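Local structure of 1-Cys peroxiredoxin (Vibrio vulnificus MO6-24/O, 5K2I) at residues T7-Q15 and L97-L108. The protein probably reduces hydrogen peroxide and other peroxides as a 1-Cys peroxiredoxin of the thioredoxin fold and may also help scavenge nitric oxide. Numbering follows the deposited sequence. Where two conformers were deposited one is given.
Sequences TLPNATLSQ and LADGDASFTKAL
L13 lays its CD1 methyl over the face of the F104 ring, a CH-pi contact 4.3 Å from the ring centroid and 9° off the ring normal, while L108 CG covers the rim of the opposite face. The contact seats the N-terminal hairpin strand of this thioredoxin-fold peroxiredoxin on the end of strand 95-98 and on helix 103-108. The branches of L13 divide the work: CD1 meets L97 CD1 at 3.8 Å, the two side chains roughly perpendicular, and CD2 touches both D99 CB (3.6 Å) and F104 CB. F104 leaves the helix with CG turned away from its own backbone N (chi1 173°) and points toward residues 8-13, where A11 CB comes up to the rim of the ring, close to level with it. Farther along, P9 sets the CB-CG edge of its ring against A107 CB, and its CD lies 3.5 Å from L108 CD2; L8 CD2 also reaches L108 CD2. Y125 of strand 120-130 touches both F104 and L108, extending this apolar cluster into the central sheet.

A single antiparallel bridge joins the backbones: S14 N donates almost straight to A98 O (173°), and A98 N returns a bond to S14 O. Strand 12-17 pairs along its other edge with strand 20-25, the L13 backbone bonding to that of H24. Between bridge and helix, T12 O accepts from two waters, one also donating to D99 OD1, the other to S103 OG. The D99 carboxylate grips the first helical turn: OD1 takes F104 N, and OD2 takes T105 N from above the carboxylate plane and T105 OG1, 2.7 Å away, on its anti lone pair.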
ATOM      1  N   THR A   7     -17.307  23.292  -5.260  1.00  9.85           N
ATOM      2  CA  THR A   7     -16.201  24.138  -4.875  0.68 10.26           C
ATOM      3  C   THR A   7     -15.494  23.514  -3.663  1.00 10.13           C
ATOM      4  O   THR A   7     -16.151  22.932  -2.797  1.00 11.64           O
ATOM      5  CB  THR A   7     -16.721  25.554  -4.567  0.68 11.45           C
ATOM      6  OG1 THR A   7     -17.401  26.064  -5.726  0.68 15.70           O
ATOM      7  CG2 THR A   7     -15.602  26.489  -4.183  0.68 11.10           C
ATOM      8  N   LEU A   8     -14.168  23.627  -3.597  1.00  9.41           N
ATOM      9  CA  LEU A   8     -13.436  23.194  -2.419  1.00  8.63           C
ATOM     10  C   LEU A   8     -14.006  23.833  -1.160  1.00  8.15           C
ATOM     11  O   LEU A   8     -14.528  24.959  -1.218  1.00 10.38           O
ATOM     12  CB  LEU A   8     -11.959  23.575  -2.522  1.00  8.74           C
ATOM     13  CG  LEU A   8     -11.066  22.811  -3.480  1.00  9.90           C
ATOM     14  CD1 LEU A   8      -9.696  23.506  -3.540  1.00 11.63           C
ATOM     15  CD2 LEU A   8     -10.927  21.370  -3.038  1.00 10.88           C
ATOM     16  N   PRO A   9     -13.863  23.158  -0.012  1.00 10.07           N
ATOM     17  CA  PRO A   9     -14.188  23.822   1.252  1.00 10.76           C
ATOM     18  C   PRO A   9     -13.479  25.169   1.341  1.00 10.78           C
ATOM     19  O   PRO A   9     -12.322  25.283   0.938  1.00 10.15           O
ATOM     20  CB  PRO A   9     -13.648  22.860   2.315  1.00 13.26           C
ATOM     21  CG  PRO A   9     -13.557  21.537   1.640  1.00 13.86           C
ATOM     22  CD  PRO A   9     -13.332  21.800   0.185  1.00 12.90           C
ATOM     23  N   ASN A  10     -14.177  26.179   1.838  1.00  9.11           N
ATOM     24  CA  ASN A  10     -13.588  27.497   1.995  1.00  8.08           C
ATOM     25  C   ASN A  10     -12.725  27.499   3.237  1.00  9.30           C
ATOM     26  O   ASN A  10     -13.130  27.988   4.291  1.00 10.66           O
ATOM     27  CB  ASN A  10     -14.686  28.551   2.069  1.00  9.02           C
ATOM     28  CG  ASN A  10     -14.147  29.941   2.236  1.00  9.28           C
ATOM     29  OD1 ASN A  10     -13.007  30.238   1.878  1.00 11.16           O
ATOM     30  ND2 ASN A  10     -14.984  30.829   2.771  1.00  9.94           N
ATOM     31  N   ALA A  11     -11.551  26.884   3.107  1.00  9.38           N
ATOM     32  CA  ALA A  11     -10.653  26.633   4.226  1.00 10.57           C
ATOM     33  C   ALA A  11      -9.265  27.134   3.885  1.00 10.84           C
ATOM     34  O   ALA A  11      -9.042  27.661   2.794  1.00 10.48           O
ATOM     35  CB  ALA A  11     -10.627  25.136   4.549  1.00 15.36           C
ATOM     36  N   THR A  12      -8.331  26.981   4.818  1.00 12.12           N
ATOM     37  CA  THR A  12      -6.958  27.408   4.575  1.00 10.16           C
ATOM     38  C   THR A  12      -5.978  26.247   4.633  1.00 10.99           C
ATOM     39  O   THR A  12      -6.255  25.201   5.222  1.00 13.84           O
ATOM     40  CB  THR A  12      -6.491  28.484   5.578  1.00 14.72           C
ATOM     41  OG1 THR A  12      -6.406  27.929   6.900  1.00 16.99           O
ATOM     42  CG2 THR A  12      -7.468  29.652   5.575  1.00 11.50           C
ATOM     43  N   LEU A  13      -4.839  26.446   3.971  1.00  9.52           N
ATOM     44  CA  LEU A  13      -3.685  25.555   4.087  1.00  9.28           C
ATOM     45  C   LEU A  13      -2.476  26.439   4.335  1.00  9.09           C
ATOM     46  O   LEU A  13      -2.431  27.554   3.824  1.00 11.02           O
ATOM     47  CB  LEU A  13      -3.508  24.713   2.830  1.00  9.10           C
ATOM     48  CG  LEU A  13      -4.575  23.659   2.547  1.00  8.33           C
ATOM     49  CD1 LEU A  13      -4.405  23.099   1.151  1.00 10.56           C
ATOM     50  CD2 LEU A  13      -4.521  22.544   3.589  1.00 10.89           C
ATOM     51  N   SER A  14      -1.514  25.967   5.119  1.00  8.88           N
ATOM     52  CA  SER A  14      -0.427  26.839   5.547  0.53  9.52           C
ATOM     53  C   SER A  14       0.900  26.563   4.856  1.00 10.34           C
ATOM     54  O   SER A  14       1.172  25.458   4.378  1.00  9.63           O
ATOM     55  CB  SER A  14      -0.239  26.751   7.065  0.53 11.17           C
ATOM     56  OG  SER A  14       0.089  25.442   7.490  0.53 13.95           O
ATOM     57  N   GLN A  15       1.721  27.602   4.802  1.00 10.08           N
ATOM     58  CA  GLN A  15       3.027  27.531   4.187  1.00 10.80           C
ATOM     59  C   GLN A  15       3.970  28.450   4.952  1.00 13.08           C
ATOM     60  O   GLN A  15       3.580  29.549   5.338  1.00 13.78           O
ATOM     61  CB  GLN A  15       2.946  27.940   2.718  1.00 14.59           C
ATOM     62  CG  GLN A  15       4.255  27.784   1.971  1.00 16.45           C
ATOM     63  CD  GLN A  15       4.269  28.553   0.667  1.00 17.40           C
ATOM     64  OE1 GLN A  15       3.344  29.300   0.361  1.00 19.06           O
ATOM     65  NE2 GLN A  15       5.332  28.374  -0.112  1.00 23.95           N
ATOM     66  N   LEU A  97       1.979  22.321   0.886  1.00  8.07           N
ATOM     67  CA  LEU A  97       0.913  22.879   1.721  1.00  7.83           C
ATOM     68  C   LEU A  97       0.597  21.992   2.910  1.00  8.00           C
ATOM     69  O   LEU A  97       0.513  20.763   2.791  1.00  9.32           O
ATOM     70  CB  LEU A  97      -0.362  23.092   0.896  1.00  7.60           C
ATOM     71  CG  LEU A  97      -0.256  24.070  -0.279  1.00  8.06           C
ATOM     72  CD1 LEU A  97      -1.539  24.079  -1.139  1.00 10.10           C
ATOM     73  CD2 LEU A  97       0.062  25.460   0.217  1.00 11.94           C
ATOM     74  N   ALA A  98       0.411  22.631   4.056  1.00  6.99           N
ATOM     75  CA  ALA A  98       0.212  21.940   5.320  1.00  7.62           C
ATOM     76  C   ALA A  98      -1.219  22.043   5.836  1.00  8.88           C
ATOM     77  O   ALA A  98      -1.802  23.140   5.894  1.00 10.43           O
ATOM     78  CB  ALA A  98       1.174  22.498   6.370  1.00  9.79           C
ATOM     79  N   ASP A  99      -1.778  20.895   6.206  1.00  7.53           N
ATOM     80  CA  ASP A  99      -3.074  20.833   6.879  1.00  8.55           C
ATOM     81  C   ASP A  99      -2.872  20.303   8.299  1.00  8.31           C
ATOM     82  O   ASP A  99      -3.271  19.193   8.616  1.00  8.90           O
ATOM     83  CB  ASP A  99      -4.016  19.935   6.067  1.00  9.89           C
ATOM     84  CG  ASP A  99      -5.421  19.883   6.626  1.00  8.79           C
ATOM     85  OD1 ASP A  99      -5.867  20.887   7.226  1.00 11.28           O
ATOM     86  OD2 ASP A  99      -6.080  18.830   6.448  1.00  9.67           O
ATOM     87  N   GLY A 100      -2.236  21.095   9.157  1.00  9.39           N
ATOM     88  CA  GLY A 100      -1.694  20.564  10.397  1.00  9.14           C
ATOM     89  C   GLY A 100      -2.670  19.987  11.402  1.00  9.08           C
ATOM     90  O   GLY A 100      -2.308  19.109  12.192  1.00 10.59           O
ATOM     91  N   ASP A 101      -3.895  20.496  11.391  1.00 10.84           N
ATOM     92  CA  ASP A 101      -4.927  20.020  12.301  1.00  9.78           C
ATOM     93  C   ASP A 101      -5.974  19.172  11.578  1.00 10.47           C
ATOM     94  O   ASP A 101      -7.013  18.864  12.155  1.00 11.91           O
ATOM     95  CB  ASP A 101      -5.605  21.205  13.011  1.00 11.73           C
ATOM     96  CG  ASP A 101      -6.365  22.125  12.056  1.00 13.76           C
ATOM     97  OD1 ASP A 101      -6.322  21.916  10.820  1.00 13.47           O
ATOM     98  OD2 ASP A 101      -6.984  23.101  12.552  1.00 16.91           O
ATOM     99  N   ALA A 102      -5.692  18.816  10.320  1.00  9.05           N
ATOM    100  CA  ALA A 102      -6.557  17.963   9.483  1.00  9.85           C
ATOM    101  C   ALA A 102      -7.904  18.601   9.151  1.00  7.77           C
ATOM    102  O   ALA A 102      -8.797  17.911   8.684  1.00 10.11           O
ATOM    103  CB  ALA A 102      -6.784  16.584  10.149  1.00  9.79           C
ATOM    104  N   SER A 103      -8.043  19.909   9.363  1.00  9.67           N
ATOM    105  CA  SER A 103      -9.338  20.549   9.138  1.00  9.89           C
ATOM    106  C   SER A 103      -9.746  20.548   7.667  1.00  9.41           C
ATOM    107  O   SER A 103     -10.909  20.328   7.362  1.00 11.08           O
ATOM    108  CB  SER A 103      -9.336  21.979   9.685  1.00 12.89           C
ATOM    109  OG  SER A 103      -8.315  22.754   9.089  1.00 16.35           O
ATOM    110  N   PHE A 104      -8.808  20.778   6.752  1.00  9.72           N
ATOM    111  CA  PHE A 104      -9.121  20.765   5.324  1.00  9.29           C
ATOM    112  C   PHE A 104      -9.497  19.343   4.893  1.00  9.37           C
ATOM    113  O   PHE A 104     -10.493  19.126   4.193  1.00  8.30           O
ATOM    114  CB  PHE A 104      -7.924  21.310   4.523  1.00  8.44           C
ATOM    115  CG  PHE A 104      -8.052  21.189   3.021  1.00  9.71           C
ATOM    116  CD1 PHE A 104      -8.812  22.082   2.285  1.00 12.60           C
ATOM    117  CD2 PHE A 104      -7.359  20.200   2.341  1.00 10.00           C
ATOM    118  CE1 PHE A 104      -8.890  21.963   0.889  1.00  9.98           C
ATOM    119  CE2 PHE A 104      -7.427  20.084   0.960  1.00 10.06           C
ATOM    120  CZ  PHE A 104      -8.196  20.963   0.236  1.00 10.59           C
ATOM    121  N   THR A 105      -8.716  18.378   5.366  1.00  7.85           N
ATOM    122  CA  THR A 105      -8.910  16.974   5.021  1.00  7.60           C
ATOM    123  C   THR A 105     -10.255  16.465   5.514  1.00  8.40           C
ATOM    124  O   THR A 105     -10.970  15.764   4.782  1.00  9.33           O
ATOM    125  CB  THR A 105      -7.756  16.137   5.601  1.00  7.69           C
ATOM    126  OG1 THR A 105      -6.516  16.612   5.056  1.00  9.18           O
ATOM    127  CG2 THR A 105      -7.911  14.675   5.279  1.00 10.62           C
ATOM    128  N   LYS A 106     -10.623  16.852   6.732  1.00  8.67           N
ATOM    129  CA  LYS A 106     -11.918  16.455   7.262  1.00  9.98           C
ATOM    130  C   LYS A 106     -13.057  17.128   6.503  1.00  9.28           C
ATOM    131  O   LYS A 106     -14.094  16.510   6.283  1.00  9.96           O
ATOM    132  CB  LYS A 106     -12.016  16.769   8.744  1.00 10.87           C
ATOM    133  CG  LYS A 106     -11.156  15.866   9.602  1.00 11.49           C
ATOM    134  CD  LYS A 106     -11.420  16.098  11.081  1.00 18.39           C
ATOM    135  CE  LYS A 106     -10.858  17.414  11.532  1.00 16.44           C
ATOM    136  NZ  LYS A 106     -11.071  17.616  13.005  1.00 22.40           N
ATOM    137  N   ALA A 107     -12.863  18.375   6.089  1.00  8.92           N
ATOM    138  CA  ALA A 107     -13.881  19.091   5.306  1.00  8.12           C
ATOM    139  C   ALA A 107     -14.134  18.420   3.953  1.00 10.03           C
ATOM    140  O   ALA A 107     -15.212  18.534   3.392  1.00 12.30           O
ATOM    141  CB  ALA A 107     -13.472  20.531   5.107  1.00  8.00           C
ATOM    142  N   LEU A 108     -13.129  17.718   3.434  1.00  8.80           N
ATOM    143  CA  LEU A 108     -13.264  16.975   2.189  1.00  9.38           C
ATOM    144  C   LEU A 108     -13.891  15.606   2.395  1.00  9.37           C
ATOM    145  O   LEU A 108     -14.283  14.946   1.437  1.00  9.71           O
ATOM    146  CB  LEU A 108     -11.894  16.766   1.541  1.00  9.46           C
ATOM    147  CG  LEU A 108     -11.137  17.976   1.025  1.00 10.47           C
ATOM    148  CD1 LEU A 108      -9.760  17.540   0.581  1.00 10.71           C
ATOM    149  CD2 LEU A 108     -11.872  18.604  -0.128  1.00  9.93           C
TER
HETATM  150  O   HOH W   1      -5.461  23.557   7.533  1.00 21.47           O
HETATM  151  O   HOH W   2      -8.287  24.229   6.806  1.00 25.78           O
HETATM  152  O   HOH W   3      -1.252  23.755   9.259  1.00 14.45           O